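PDB 3DC7: putative uncharacterized protein lp_3323 from Lactobacillus plantarum, which is of unknown function but belongs to the GDSL-like lipase/acylhydrolase family and so probably hydrolyses ester or related acyl bonds. Local coordinates for residues Q77-D82 against T125-V130. Residues are numbered along the deposited sequence; the frame is centred on the assembly and turned at random.
Sequences QAIPED and TNWPTV
The indole of W127 reaches across to the backbone of I79, P80 and E81, and one hydrogen bond joins the two segments. W127 NE1 gives its N-H to P80 O at 3.2 Å. The bond is bent, with an angle of 145° at the hydrogen, and the oxygen sits somewhat out of the ring plane. E81 O lies 3.6 Å from W127 NE1, close to the same edge of the ring. The benzo part of that edge meets I79 O, which is 3.3 Å from W127 CZ2. Three successive carbonyl oxygens thus border the indole near its plane.

The apolar contact comes from I79. I79 CB is 3.6 Å from W127 CZ2. With chi1 at -66°, CG1 lies beside the backbone N of I79 and CG2 lies anti to it, which brings CG2 over one face of the indole, toward its rim. N126 CB lies over the opposite face, also toward the rim.

The fold is the three-layer alpha/beta/alpha sandwich of the SGNH hydrolases, with a parallel sheet in the middle. Segment 77-82 is in the loop leading into strand 85-89. Segment 125-130 carries the end of helix 112-126 and the turn before strand 132-136, the neighbour of 85-89. W127 is the first residue to leave helical geometry. Both I79 and W127 also pack on I86 of strand 85-89.

Replacing W127 by alanine would take away the indole, and P80 O would probably lose this donor while a gap opened between I79 and N126.

A type I turn runs from W127 to V130, with V130 N bonded to W127 O at 3.2 Å. K132 NZ bonds to the same W127 O and to V130 O. P128 O accepts a hydrogen bond from Q193 of the second subunit.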
loop_
_atom_site.group_PDB
_atom_site.type_symbol
_atom_site.label_atom_id
_atom_site.label_comp_id
_atom_site.label_asym_id
_atom_site.label_seq_id
_atom_site.Cartn_x
_atom_site.Cartn_y
_atom_site.Cartn_z
ATOM N N GLN A 77 -7.259 17.621 -21.305
ATOM C CA GLN A 77 -6.931 19.006 -21.662
ATOM C C GLN A 77 -8.143 19.928 -21.515
ATOM O O GLN A 77 -8.004 21.153 -21.571
ATOM C CB GLN A 77 -6.356 19.077 -23.081
ATOM C CG GLN A 77 -5.171 18.138 -23.289
ATOM C CD GLN A 77 -4.400 18.352 -24.592
ATOM O OE1 GLN A 77 -3.182 18.158 -24.635
ATOM N NE2 GLN A 77 -5.100 18.720 -25.659
ATOM N N ALA A 78 -9.318 19.329 -21.294
ATOM C CA ALA A 78 -10.554 20.082 -21.011
ATOM C C ALA A 78 -10.796 20.358 -19.521
ATOM O O ALA A 78 -11.765 21.036 -19.164
ATOM C CB ALA A 78 -11.772 19.367 -21.621
ATOM N N ILE A 79 -9.939 19.813 -18.658
ATOM C CA ILE A 79 -9.994 20.098 -17.219
ATOM C C ILE A 79 -9.798 21.613 -17.019
ATOM O O ILE A 79 -8.878 22.206 -17.601
ATOM C CB ILE A 79 -8.945 19.239 -16.412
ATOM C CG1 ILE A 79 -9.294 17.741 -16.467
ATOM C CG2 ILE A 79 -8.828 19.689 -14.961
ATOM C CD1 ILE A 79 -8.139 16.810 -16.037
ATOM N N PRO A 80 -10.685 22.250 -16.225
ATOM C CA PRO A 80 -10.594 23.699 -15.952
ATOM C C PRO A 80 -9.236 24.101 -15.378
ATOM O O PRO A 80 -8.664 23.369 -14.552
ATOM C CB PRO A 80 -11.678 23.920 -14.903
ATOM C CG PRO A 80 -12.623 22.785 -15.077
ATOM C CD PRO A 80 -11.834 21.625 -15.537
ATOM N N GLU A 81 -8.724 25.251 -15.807
ATOM C CA GLU A 81 -7.399 25.720 -15.366
ATOM C C GLU A 81 -7.271 25.926 -13.834
ATOM O O GLU A 81 -6.185 25.763 -13.263
ATOM C CB GLU A 81 -6.962 26.961 -16.158
ATOM C CG GLU A 81 -6.016 26.626 -17.328
ATOM C CD GLU A 81 -6.419 27.259 -18.675
ATOM O OE1 GLU A 81 -6.947 28.400 -18.687
ATOM O OE2 GLU A 81 -6.191 26.610 -19.732
ATOM N N ASP A 82 -8.382 26.256 -13.179
ATOM C CA ASP A 82 -8.377 26.465 -11.726
ATOM C C ASP A 82 -9.016 25.310 -10.926
ATOM O O ASP A 82 -9.555 25.512 -9.831
ATOM C CB ASP A 82 -9.029 27.809 -11.380
ATOM C CG ASP A 82 -10.480 27.878 -11.806
ATOM O OD1 ASP A 82 -10.864 27.174 -12.772
ATOM O OD2 ASP A 82 -11.238 28.651 -11.175
ATOM N N THR A 125 2.492 18.500 -15.830
ATOM C CA THR A 125 3.004 19.661 -16.533
ATOM C C THR A 125 2.062 20.830 -16.347
ATOM O O THR A 125 2.508 21.928 -16.022
ATOM C CB THR A 125 3.195 19.364 -18.024
ATOM O OG1 THR A 125 4.104 18.265 -18.161
ATOM C CG2 THR A 125 3.752 20.567 -18.762
ATOM N N ASN A 126 0.760 20.592 -16.509
ATOM C CA ASN A 126 -0.202 21.708 -16.532
ATOM C C ASN A 126 -0.868 22.063 -15.209
ATOM O O ASN A 126 -1.361 23.166 -15.058
ATOM C CB ASN A 126 -1.232 21.502 -17.644
ATOM C CG ASN A 126 -0.590 21.486 -19.017
ATOM O OD1 ASN A 126 -0.179 22.533 -19.530
ATOM N ND2 ASN A 126 -0.466 20.298 -19.609
ATOM N N TRP A 127 -0.896 21.128 -14.266
ATOM C CA TRP A 127 -1.389 21.395 -12.905
ATOM C C TRP A 127 -0.362 20.894 -11.869
ATOM O O TRP A 127 -0.651 19.990 -11.080
ATOM C CB TRP A 127 -2.742 20.725 -12.683
ATOM C CG TRP A 127 -3.839 21.210 -13.592
ATOM C CD1 TRP A 127 -4.713 22.242 -13.356
ATOM C CD2 TRP A 127 -4.194 20.672 -14.873
ATOM N NE1 TRP A 127 -5.583 22.371 -14.409
ATOM C CE2 TRP A 127 -5.287 21.426 -15.354
ATOM C CE3 TRP A 127 -3.696 19.625 -15.659
ATOM C CZ2 TRP A 127 -5.887 21.169 -16.590
ATOM C CZ3 TRP A 127 -4.291 19.371 -16.884
ATOM C CH2 TRP A 127 -5.375 20.144 -17.338
ATOM N N PRO A 128 0.845 21.484 -11.868
ATOM C CA PRO A 128 1.941 20.977 -11.021
ATOM C C PRO A 128 1.667 21.013 -9.509
ATOM O O PRO A 128 2.159 20.146 -8.782
ATOM C CB PRO A 128 3.123 21.876 -11.391
ATOM C CG PRO A 128 2.506 23.116 -11.992
ATOM C CD PRO A 128 1.258 22.659 -12.670
ATOM N N THR A 129 0.878 21.981 -9.046
ATOM C CA THR A 129 0.593 22.088 -7.622
ATOM C C THR A 129 -0.772 21.500 -7.214
ATOM O O THR A 129 -1.119 21.509 -6.046
ATOM C CB THR A 129 0.719 23.554 -7.127
ATOM O OG1 THR A 129 -0.361 24.340 -7.645
ATOM C CG2 THR A 129 2.051 24.170 -7.558
ATOM N N VAL A 130 -1.541 20.981 -8.162
ATOM C CA VAL A 130 -2.886 20.466 -7.850
ATOM C C VAL A 130 -2.807 19.014 -7.354
ATOM O O VAL A 130 -2.149 18.195 -7.991
ATOM C CB VAL A 130 -3.831 20.573 -9.080
ATOM C CG1 VAL A 130 -5.124 19.815 -8.859
ATOM C CG2 VAL A 130 -4.119 22.040 -9.403
#